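Local coordinates for encapsidation protein (Lactococcus phage asccphi28, PDB 7JQP) that probably serves as an ATPase subunit of the motor that packages phage DNA, driving translocation of the genome into the capsid, at residues E7-L15 with V30-E39; V275-I284 with E357-L365. All coordinates share one frame; numbering follows the deposited sequence.

Overall arrangement
Contact 1 comes first along the chain and contact 2 follows it close to the C-terminus, with no overlap. Their centres are about 37 Å apart, their nearest atoms about 20 Å apart, and they lie on opposite sides of the chain's centre. Contact 1 packs the N-terminal segment with helix 12-16 on helix 32-46, beside strands 21-26 and 183-188 of the large mixed sheet that carries the probable nucleotide site. Contact 2 sets helix 352-365 against the hairpin of strands 273-277 and 280-288 in a separate six-stranded sheet. They therefore belong to two different sheets of the subunit, probably the ATPase core and a C-terminal domain, and contact 2 also borders a second subunit.

Contact 1: E7-L15 with V30-E39; sequences EFWTPKRLL and VGKTFNVTGE. With SO4 (sulfate ion), chain F.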
loop_
_atom_site.group_PDB
_atom_site.type_symbol
_atom_site.label_atom_id
_atom_site.label_comp_id
_atom_site.label_asym_id
_atom_site.label_seq_id
_atom_site.Cartn_x
_atom_site.Cartn_y
_atom_site.Cartn_z
ATOM N N GLU A 7 -31.102 24.726 -17.529
ATOM C CA GLU A 7 -31.398 23.661 -16.579
ATOM C C GLU A 7 -30.345 23.571 -15.481
ATOM O O GLU A 7 -30.672 23.278 -14.324
ATOM C CB GLU A 7 -31.508 22.321 -17.309
ATOM C CG GLU A 7 -32.748 22.169 -18.171
ATOM C CD GLU A 7 -32.797 20.833 -18.891
ATOM O OE1 GLU A 7 -31.949 19.964 -18.593
ATOM O OE2 GLU A 7 -33.679 20.653 -19.756
ATOM N N PHE A 8 -29.077 23.811 -15.815
ATOM C CA PHE A 8 -28.007 23.471 -14.885
ATOM C C PHE A 8 -27.876 24.503 -13.770
ATOM O O PHE A 8 -27.982 25.714 -13.992
ATOM C CB PHE A 8 -26.658 23.287 -15.602
ATOM C CG PHE A 8 -26.325 24.345 -16.623
ATOM C CD1 PHE A 8 -26.142 25.668 -16.255
ATOM C CD2 PHE A 8 -26.145 23.996 -17.952
ATOM C CE1 PHE A 8 -25.820 26.628 -17.202
ATOM C CE2 PHE A 8 -25.820 24.946 -18.900
ATOM C CZ PHE A 8 -25.657 26.264 -18.526
ATOM N N TRP A 9 -27.652 23.995 -12.560
ATOM C CA TRP A 9 -27.489 24.822 -11.375
ATOM C C TRP A 9 -26.223 25.666 -11.453
ATOM O O TRP A 9 -25.178 25.206 -11.917
ATOM C CB TRP A 9 -27.446 23.924 -10.137
ATOM C CG TRP A 9 -27.250 24.664 -8.870
ATOM C CD1 TRP A 9 -28.214 25.114 -8.019
ATOM C CD2 TRP A 9 -25.997 25.054 -8.304
ATOM N NE1 TRP A 9 -27.637 25.761 -6.953
ATOM C CE2 TRP A 9 -26.276 25.739 -7.106
ATOM C CE3 TRP A 9 -24.665 24.892 -8.696
ATOM C CZ2 TRP A 9 -25.271 26.259 -6.297
ATOM C CZ3 TRP A 9 -23.672 25.408 -7.893
ATOM C CH2 TRP A 9 -23.978 26.084 -6.707
ATOM N N THR A 10 -26.320 26.909 -10.988
ATOM C CA THR A 10 -25.197 27.835 -10.980
ATOM C C THR A 10 -25.256 28.702 -9.732
ATOM O O THR A 10 -26.344 28.960 -9.202
ATOM C CB THR A 10 -25.197 28.722 -12.237
ATOM O OG1 THR A 10 -23.956 29.431 -12.330
ATOM C CG2 THR A 10 -26.351 29.714 -12.196
ATOM N N PRO A 11 -24.094 29.163 -9.233
ATOM C CA PRO A 11 -24.091 29.966 -8.003
ATOM C C PRO A 11 -24.220 31.467 -8.208
ATOM O O PRO A 11 -23.901 32.241 -7.298
ATOM C CB PRO A 11 -22.730 29.618 -7.384
ATOM C CG PRO A 11 -21.844 29.486 -8.594
ATOM C CD PRO A 11 -22.719 28.865 -9.687
ATOM N N LYS A 12 -24.682 31.905 -9.377
ATOM C CA LYS A 12 -24.816 33.340 -9.616
ATOM C C LYS A 12 -25.802 33.969 -8.639
ATOM O O LYS A 12 -25.530 35.020 -8.049
ATOM C CB LYS A 12 -25.253 33.594 -11.057
ATOM C CG LYS A 12 -24.168 34.170 -11.951
ATOM C CD LYS A 12 -24.656 34.301 -13.395
ATOM C CE LYS A 12 -25.926 35.142 -13.494
ATOM N NZ LYS A 12 -26.440 35.237 -14.892
ATOM N N ARG A 13 -26.970 33.344 -8.469
ATOM C CA ARG A 13 -27.960 33.863 -7.530
ATOM C C ARG A 13 -27.406 33.892 -6.111
ATOM O O ARG A 13 -27.636 34.850 -5.362
ATOM C CB ARG A 13 -29.235 33.020 -7.594
ATOM N N LEU A 14 -26.679 32.844 -5.722
ATOM C CA LEU A 14 -26.142 32.764 -4.368
ATOM C C LEU A 14 -25.092 33.840 -4.117
ATOM O O LEU A 14 -25.021 34.402 -3.017
ATOM C CB LEU A 14 -25.545 31.375 -4.136
ATOM C CG LEU A 14 -26.537 30.222 -3.971
ATOM C CD1 LEU A 14 -27.046 29.728 -5.321
ATOM C CD2 LEU A 14 -25.905 29.086 -3.180
ATOM N N LEU A 15 -24.261 34.135 -5.121
ATOM C CA LEU A 15 -23.189 35.108 -4.947
ATOM C C LEU A 15 -23.719 36.523 -4.755
ATOM O O LEU A 15 -23.097 37.321 -4.044
ATOM C CB LEU A 15 -22.242 35.041 -6.140
ATOM C CG LEU A 15 -21.446 33.735 -6.210
ATOM C CD1 LEU A 15 -20.961 33.471 -7.626
ATOM C CD2 LEU A 15 -20.273 33.763 -5.238
ATOM N N VAL A 30 -25.757 17.361 -11.693
ATOM C CA VAL A 30 -26.019 18.704 -12.195
ATOM C C VAL A 30 -24.740 19.529 -12.292
ATOM O O VAL A 30 -24.793 20.718 -12.622
ATOM C CB VAL A 30 -27.067 19.409 -11.316
ATOM C CG1 VAL A 30 -27.405 20.784 -11.859
ATOM C CG2 VAL A 30 -28.333 18.559 -11.216
ATOM N N GLY A 31 -23.589 18.920 -12.033
ATOM C CA GLY A 31 -22.330 19.631 -12.096
ATOM C C GLY A 31 -22.250 20.794 -11.132
ATOM O O GLY A 31 -21.941 21.916 -11.539
ATOM N N LYS A 32 -22.542 20.547 -9.851
ATOM C CA LYS A 32 -22.382 21.596 -8.847
ATOM C C LYS A 32 -20.920 22.008 -8.740
ATOM O O LYS A 32 -20.592 23.199 -8.725
ATOM C CB LYS A 32 -22.908 21.114 -7.491
ATOM C CG LYS A 32 -24.417 20.977 -7.431
ATOM C CD LYS A 32 -24.908 20.259 -6.170
ATOM C CE LYS A 32 -24.251 18.888 -6.025
ATOM N NZ LYS A 32 -24.905 18.024 -5.005
ATOM N N THR A 33 -20.021 21.025 -8.672
ATOM C CA THR A 33 -18.596 21.330 -8.658
ATOM C C THR A 33 -18.180 21.997 -9.962
ATOM O O THR A 33 -17.404 22.961 -9.960
ATOM C CB THR A 33 -17.791 20.052 -8.426
ATOM O OG1 THR A 33 -18.359 19.318 -7.334
ATOM C CG2 THR A 33 -16.342 20.383 -8.117
ATOM N N PHE A 34 -18.699 21.496 -11.085
ATOM C CA PHE A 34 -18.391 22.072 -12.391
ATOM C C PHE A 34 -18.773 23.543 -12.454
ATOM O O PHE A 34 -17.948 24.396 -12.800
ATOM C CB PHE A 34 -19.120 21.263 -13.468
ATOM C CG PHE A 34 -19.054 21.861 -14.843
ATOM C CD1 PHE A 34 -20.071 22.692 -15.288
ATOM C CD2 PHE A 34 -17.999 21.586 -15.697
ATOM C CE1 PHE A 34 -20.031 23.248 -16.547
ATOM C CE2 PHE A 34 -17.955 22.141 -16.963
ATOM C CZ PHE A 34 -18.973 22.973 -17.388
ATOM N N ASN A 35 -20.021 23.864 -12.110
ATOM C CA ASN A 35 -20.480 25.244 -12.223
ATOM C C ASN A 35 -19.814 26.152 -11.193
ATOM O O ASN A 35 -19.462 27.294 -11.508
ATOM C CB ASN A 35 -22.001 25.291 -12.093
ATOM C CG ASN A 35 -22.704 24.670 -13.286
ATOM O OD1 ASN A 35 -23.511 23.752 -13.141
ATOM N ND2 ASN A 35 -22.391 25.165 -14.477
ATOM N N VAL A 36 -19.625 25.669 -9.962
ATOM C CA VAL A 36 -18.978 26.500 -8.948
ATOM C C VAL A 36 -17.547 26.821 -9.357
ATOM O O VAL A 36 -17.087 27.962 -9.230
ATOM C CB VAL A 36 -19.018 25.808 -7.574
ATOM C CG1 VAL A 36 -18.138 26.560 -6.581
ATOM C CG2 VAL A 36 -20.441 25.720 -7.064
ATOM N N THR A 37 -16.820 25.816 -9.850
ATOM C CA THR A 37 -15.449 26.036 -10.296
ATOM C C THR A 37 -15.413 26.934 -11.525
ATOM O O THR A 37 -14.486 27.736 -11.678
ATOM C CB THR A 37 -14.771 24.691 -10.572
ATOM O OG1 THR A 37 -15.132 23.752 -9.548
ATOM C CG2 THR A 37 -13.260 24.833 -10.607
ATOM N N GLY A 38 -16.408 26.815 -12.406
ATOM C CA GLY A 38 -16.418 27.629 -13.612
ATOM C C GLY A 38 -16.662 29.101 -13.341
ATOM O O GLY A 38 -15.984 29.963 -13.907
ATOM N N GLU A 39 -17.629 29.410 -12.470
ATOM C CA GLU A 39 -17.917 30.806 -12.149
ATOM C C GLU A 39 -16.729 31.466 -11.466
ATOM O O GLU A 39 -16.477 32.662 -11.661
ATOM C CB GLU A 39 -19.155 30.899 -11.258
ATOM C CG GLU A 39 -19.742 32.302 -11.111
ATOM C CD GLU A 39 -20.577 32.725 -12.305
ATOM O OE1 GLU A 39 -21.370 31.896 -12.803
ATOM O OE2 GLU A 39 -20.450 33.891 -12.739
HETATM S S SO4 F . -22.186 17.029 -9.348
HETATM O O1 SO4 F . -22.782 15.716 -9.106
HETATM O O2 SO4 F . -21.299 17.374 -8.239
HETATM O O3 SO4 F . -21.417 16.994 -10.588
HETATM O O4 SO4 F . -23.241 18.031 -9.456
#
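At the probable Walker A P-loop of this ASCE-type ATPase, the indole of Trp-9 lies against Lys-32 and Val-36 at the start of helix 32-46, and its CB against Val-30 of the loop before it. With CG anti to the backbone N (chi1 179°), the ring reaches along the first turns of this helix. Its six-membered edge meets Val-36, whose CG2 lies near the ring plane, 3.4 Å from Trp-9 CZ3. Lys-32 CG lies over one face toward the rim, 4.1 Å from Trp-9 CE3, the two side chains running at about a right angle, while the backbone N of Pro-11 borders the opposite face. Val-30 CG1 touches Trp-9 CB at 3.6 Å, and Gln-223 takes the indole NE1 hydrogen bond. Farther along, Glu-39 is bent at chi2 (79°): its CB rests 4.0 Å from Pro-11 CG, its CG lies 3.9 Å from Leu-15 CD1, and its carboxylate meets the Lys-12 methylenes. Lys-12 NZ remains 6.4 Å from Glu-39 OE1, so the two charges do not pair directly. The sulfate is held by backbone amides: Lys-32 N donates to O4 at 2.6 Å along a nearly straight line (167°), and Gly-29 N adds a second bond. Lys-32 NZ is instead bonded to Gly-26 O and Asn-189 OD1. An anion held at a helix N-terminus by loop amides is typical of the P-loop NTPase phosphate site.

Contact 2: V275-I284 with E357-L365; sequences VKYDRQYLGI and EWSKFVYAL
Phe-361 of helix 352-365 packs its ring against Val-275, Tyr-277 and Leu-282 of a β-hairpin, where the helix runs nearly perpendicular to both strands. Alternation along the two strands turns Val-275, Tyr-277, Gln-280 and Leu-282 toward the helix; Asp-278 and Arg-279 make the turn, both with positive phi as in type I'. Phe-361 CG stands anti to the backbone N (chi1 172°), which carries the ring out against the face of the hairpin. There it forms a T-shaped pair with Tyr-277: the phenylalanine edge faces the tyrosine ring, planes 71° apart and centroids separated by 5.1 Å, with Phe-361 CD1 3.7 Å from Tyr-277 CG. Val-275 CG1 sits over a face of the phenylalanine ring, 4.0 Å from Phe-361 CZ. Both methyls of Leu-282 lie over one face of the Trp-358 indole, CD2 in a CH-pi contact with the five-membered ring, 4.1 Å from its centroid and 16° off the normal; CD1 also meets Phe-361 CB at 3.7 Å. At the far end of this indole, the Ile-284 side chain runs at about a right angle to that of Trp-358, with its CG1 3.6 Å from Trp-358 CH2. Trp-358 NE1 is bonded to Gln-298 O on strand 293-300, which ties the ring to the next strand of the sheet. At the turn the hairpin reaches a second subunit, where Asp-278 forms a salt bridge with Arg-246 of that chain, and Tyr-277 and Ala-364 both pack on its Asp-247. Within the chain, Tyr-277 OH lies 3.7 Å from Ala-364 CB.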
loop_
_atom_site.group_PDB
_atom_site.type_symbol
_atom_site.label_atom_id
_atom_site.label_comp_id
_atom_site.label_asym_id
_atom_site.label_seq_id
_atom_site.Cartn_x
_atom_site.Cartn_y
_atom_site.Cartn_z
ATOM N N VAL A 275 -24.329 16.211 32.200
ATOM C CA VAL A 275 -23.027 16.663 31.729
ATOM C C VAL A 275 -23.149 18.147 31.412
ATOM O O VAL A 275 -24.090 18.561 30.724
ATOM C CB VAL A 275 -22.552 15.868 30.497
ATOM C CG1 VAL A 275 -23.452 16.125 29.301
ATOM C CG2 VAL A 275 -21.103 16.209 30.161
ATOM N N LYS A 276 -22.218 18.946 31.928
ATOM C CA LYS A 276 -22.233 20.388 31.709
ATOM C C LYS A 276 -21.484 20.670 30.412
ATOM O O LYS A 276 -20.272 20.440 30.323
ATOM C CB LYS A 276 -21.609 21.141 32.881
ATOM C CG LYS A 276 -21.568 22.652 32.658
ATOM C CD LYS A 276 -21.136 23.426 33.898
ATOM C CE LYS A 276 -19.723 23.082 34.340
ATOM N NZ LYS A 276 -19.324 23.887 35.533
ATOM N N TYR A 277 -22.200 21.167 29.407
ATOM C CA TYR A 277 -21.605 21.436 28.108
ATOM C C TYR A 277 -22.138 22.742 27.547
ATOM O O TYR A 277 -23.354 22.950 27.489
ATOM C CB TYR A 277 -21.886 20.301 27.117
ATOM C CG TYR A 277 -20.926 20.295 25.953
ATOM C CD1 TYR A 277 -19.594 19.955 26.139
ATOM C CD2 TYR A 277 -21.343 20.643 24.676
ATOM C CE1 TYR A 277 -18.705 19.953 25.086
ATOM C CE2 TYR A 277 -20.460 20.643 23.614
ATOM C CZ TYR A 277 -19.141 20.297 23.826
ATOM O OH TYR A 277 -18.254 20.294 22.775
ATOM N N ASP A 278 -21.220 23.619 27.142
ATOM C CA ASP A 278 -21.564 24.839 26.412
ATOM C C ASP A 278 -22.572 25.681 27.192
ATOM O O ASP A 278 -23.640 26.042 26.691
ATOM C CB ASP A 278 -22.090 24.490 25.015
ATOM C CG ASP A 278 -22.287 25.710 24.141
ATOM O OD1 ASP A 278 -21.930 26.820 24.576
ATOM O OD2 ASP A 278 -22.795 25.556 23.011
ATOM N N ARG A 279 -22.213 26.002 28.435
ATOM C CA ARG A 279 -22.995 26.888 29.294
ATOM C C ARG A 279 -24.382 26.332 29.590
ATOM O O ARG A 279 -25.301 27.086 29.925
ATOM C CB ARG A 279 -23.095 28.287 28.678
ATOM C CG ARG A 279 -21.781 29.052 28.735
ATOM C CD ARG A 279 -21.888 30.453 28.156
ATOM N NE ARG A 279 -20.742 31.266 28.554
ATOM C CZ ARG A 279 -20.703 32.593 28.500
ATOM N NH1 ARG A 279 -21.751 33.277 28.060
ATOM N NH2 ARG A 279 -19.612 33.237 28.891
ATOM N N GLN A 280 -24.535 25.017 29.485
ATOM C CA GLN A 280 -25.802 24.348 29.734
ATOM C C GLN A 280 -25.508 22.987 30.345
ATOM O O GLN A 280 -24.354 22.562 30.443
ATOM C CB GLN A 280 -26.624 24.184 28.453
ATOM C CG GLN A 280 -27.523 25.355 28.106
ATOM C CD GLN A 280 -28.372 25.078 26.877
ATOM O OE1 GLN A 280 -28.067 24.181 26.088
ATOM N NE2 GLN A 280 -29.451 25.838 26.715
ATOM N N TYR A 281 -26.569 22.297 30.750
ATOM C CA TYR A 281 -26.463 20.947 31.282
ATOM C C TYR A 281 -27.295 20.011 30.423
ATOM O O TYR A 281 -28.486 20.256 30.202
ATOM C CB TYR A 281 -26.926 20.881 32.737
ATOM C CG TYR A 281 -26.157 21.793 33.663
ATOM C CD1 TYR A 281 -26.439 23.151 33.721
ATOM C CD2 TYR A 281 -25.150 21.298 34.477
ATOM C CE1 TYR A 281 -25.740 23.990 34.566
ATOM C CE2 TYR A 281 -24.444 22.130 35.325
ATOM C CZ TYR A 281 -24.744 23.475 35.366
ATOM O OH TYR A 281 -24.044 24.307 36.212
ATOM N N LEU A 282 -26.662 18.952 29.931
ATOM C CA LEU A 282 -27.333 17.929 29.144
ATOM C C LEU A 282 -27.632 16.742 30.045
ATOM O O LEU A 282 -26.752 16.280 30.779
ATOM C CB LEU A 282 -26.472 17.484 27.966
ATOM C CG LEU A 282 -26.100 18.531 26.919
ATOM C CD1 LEU A 282 -25.112 17.920 25.934
ATOM C CD2 LEU A 282 -27.328 19.042 26.199
ATOM N N GLY A 283 -28.863 16.256 29.993
ATOM C CA GLY A 283 -29.281 15.164 30.845
ATOM C C GLY A 283 -29.879 14.036 30.033
ATOM O O GLY A 283 -30.510 14.251 28.999
ATOM N N ILE A 284 -29.661 12.818 30.522
ATOM C CA ILE A 284 -30.234 11.612 29.940
ATOM C C ILE A 284 -31.174 11.006 30.970
ATOM O O ILE A 284 -30.772 10.750 32.110
ATOM C CB ILE A 284 -29.150 10.600 29.527
ATOM C CG1 ILE A 284 -28.333 11.156 28.359
ATOM C CG2 ILE A 284 -29.789 9.266 29.166
ATOM C CD1 ILE A 284 -27.194 10.262 27.910
ATOM N N GLU A 357 -28.222 20.532 19.802
ATOM C CA GLU A 357 -27.278 20.677 20.905
ATOM C C GLU A 357 -26.661 19.330 21.265
ATOM O O GLU A 357 -25.448 19.229 21.487
ATOM C CB GLU A 357 -27.965 21.271 22.137
ATOM C CG GLU A 357 -28.833 22.493 21.891
ATOM C CD GLU A 357 -28.036 23.778 21.779
ATOM O OE1 GLU A 357 -26.877 23.722 21.315
ATOM O OE2 GLU A 357 -28.570 24.840 22.163
ATOM N N TRP A 358 -27.491 18.282 21.337
ATOM C CA TRP A 358 -26.974 16.955 21.647
ATOM C C TRP A 358 -26.039 16.456 20.555
ATOM O O TRP A 358 -25.056 15.766 20.849
ATOM C CB TRP A 358 -28.123 15.969 21.853
ATOM C CG TRP A 358 -28.447 15.728 23.302
ATOM C CD1 TRP A 358 -29.502 16.228 24.010
ATOM C CD2 TRP A 358 -27.669 14.965 24.229
ATOM N NE1 TRP A 358 -29.441 15.798 25.315
ATOM C CE2 TRP A 358 -28.321 15.025 25.474
ATOM C CE3 TRP A 358 -26.484 14.230 24.123
ATOM C CZ2 TRP A 358 -27.830 14.375 26.605
ATOM C CZ3 TRP A 358 -26.000 13.585 25.244
ATOM C CH2 TRP A 358 -26.670 13.663 26.469
ATOM N N SER A 359 -26.323 16.800 19.295
ATOM C CA SER A 359 -25.469 16.352 18.199
ATOM C C SER A 359 -24.084 16.986 18.282
ATOM O O SER A 359 -23.075 16.318 18.022
ATOM C CB SER A 359 -26.122 16.657 16.850
ATOM O OG SER A 359 -27.474 16.236 16.815
ATOM N N LYS A 360 -24.015 18.272 18.631
ATOM C CA LYS A 360 -22.716 18.916 18.794
ATOM C C LYS A 360 -21.884 18.197 19.848
ATOM O O LYS A 360 -20.683 17.969 19.660
ATOM C CB LYS A 360 -22.895 20.384 19.182
ATOM C CG LYS A 360 -23.376 21.298 18.067
ATOM C CD LYS A 360 -23.210 22.763 18.476
ATOM C CE LYS A 360 -23.564 23.725 17.349
ATOM N NZ LYS A 360 -24.853 23.384 16.681
ATOM N N PHE A 361 -22.510 17.844 20.972
ATOM C CA PHE A 361 -21.797 17.163 22.046
ATOM C C PHE A 361 -21.358 15.768 21.623
ATOM O O PHE A 361 -20.204 15.378 21.836
ATOM C CB PHE A 361 -22.685 17.087 23.285
ATOM C CG PHE A 361 -22.117 16.244 24.386
ATOM C CD1 PHE A 361 -21.099 16.727 25.187
ATOM C CD2 PHE A 361 -22.599 14.968 24.618
ATOM C CE1 PHE A 361 -20.576 15.954 26.203
ATOM C CE2 PHE A 361 -22.079 14.190 25.630
ATOM C CZ PHE A 361 -21.066 14.683 26.425
ATOM N N VAL A 362 -22.269 15.000 21.021
ATOM C CA VAL A 362 -21.956 13.620 20.660
ATOM C C VAL A 362 -20.764 13.575 19.713
ATOM O O VAL A 362 -19.778 12.873 19.965
ATOM C CB VAL A 362 -23.190 12.934 20.047
ATOM C CG1 VAL A 362 -22.807 11.604 19.420
ATOM C CG2 VAL A 362 -24.258 12.713 21.113
ATOM N N TYR A 363 -20.823 14.343 18.624
ATOM C CA TYR A 363 -19.782 14.269 17.603
ATOM C C TYR A 363 -18.454 14.841 18.084
ATOM O O TYR A 363 -17.394 14.380 17.645
ATOM C CB TYR A 363 -20.263 14.969 16.335
ATOM C CG TYR A 363 -21.407 14.232 15.669
ATOM C CD1 TYR A 363 -21.272 12.894 15.314
ATOM C CD2 TYR A 363 -22.623 14.855 15.420
ATOM C CE1 TYR A 363 -22.304 12.204 14.717
ATOM C CE2 TYR A 363 -23.665 14.167 14.821
ATOM C CZ TYR A 363 -23.498 12.842 14.474
ATOM O OH TYR A 363 -24.525 12.148 13.881
ATOM N N ALA A 364 -18.479 15.833 18.976
ATOM C CA ALA A 364 -17.224 16.359 19.508
ATOM C C ALA A 364 -16.467 15.283 20.278
ATOM O O ALA A 364 -15.242 15.166 20.160
ATOM C CB ALA A 364 -17.495 17.568 20.403
ATOM N N LEU A 365 -17.185 14.482 21.064
ATOM C CA LEU A 365 -16.592 13.453 21.905
ATOM C C LEU A 365 -16.715 12.056 21.310
ATOM O O LEU A 365 -16.214 11.098 21.907
ATOM C CB LEU A 365 -17.235 13.476 23.296
ATOM C CG LEU A 365 -16.656 14.478 24.297
ATOM C CD1 LEU A 365 -17.010 15.906 23.920
ATOM C CD2 LEU A 365 -17.141 14.162 25.708
#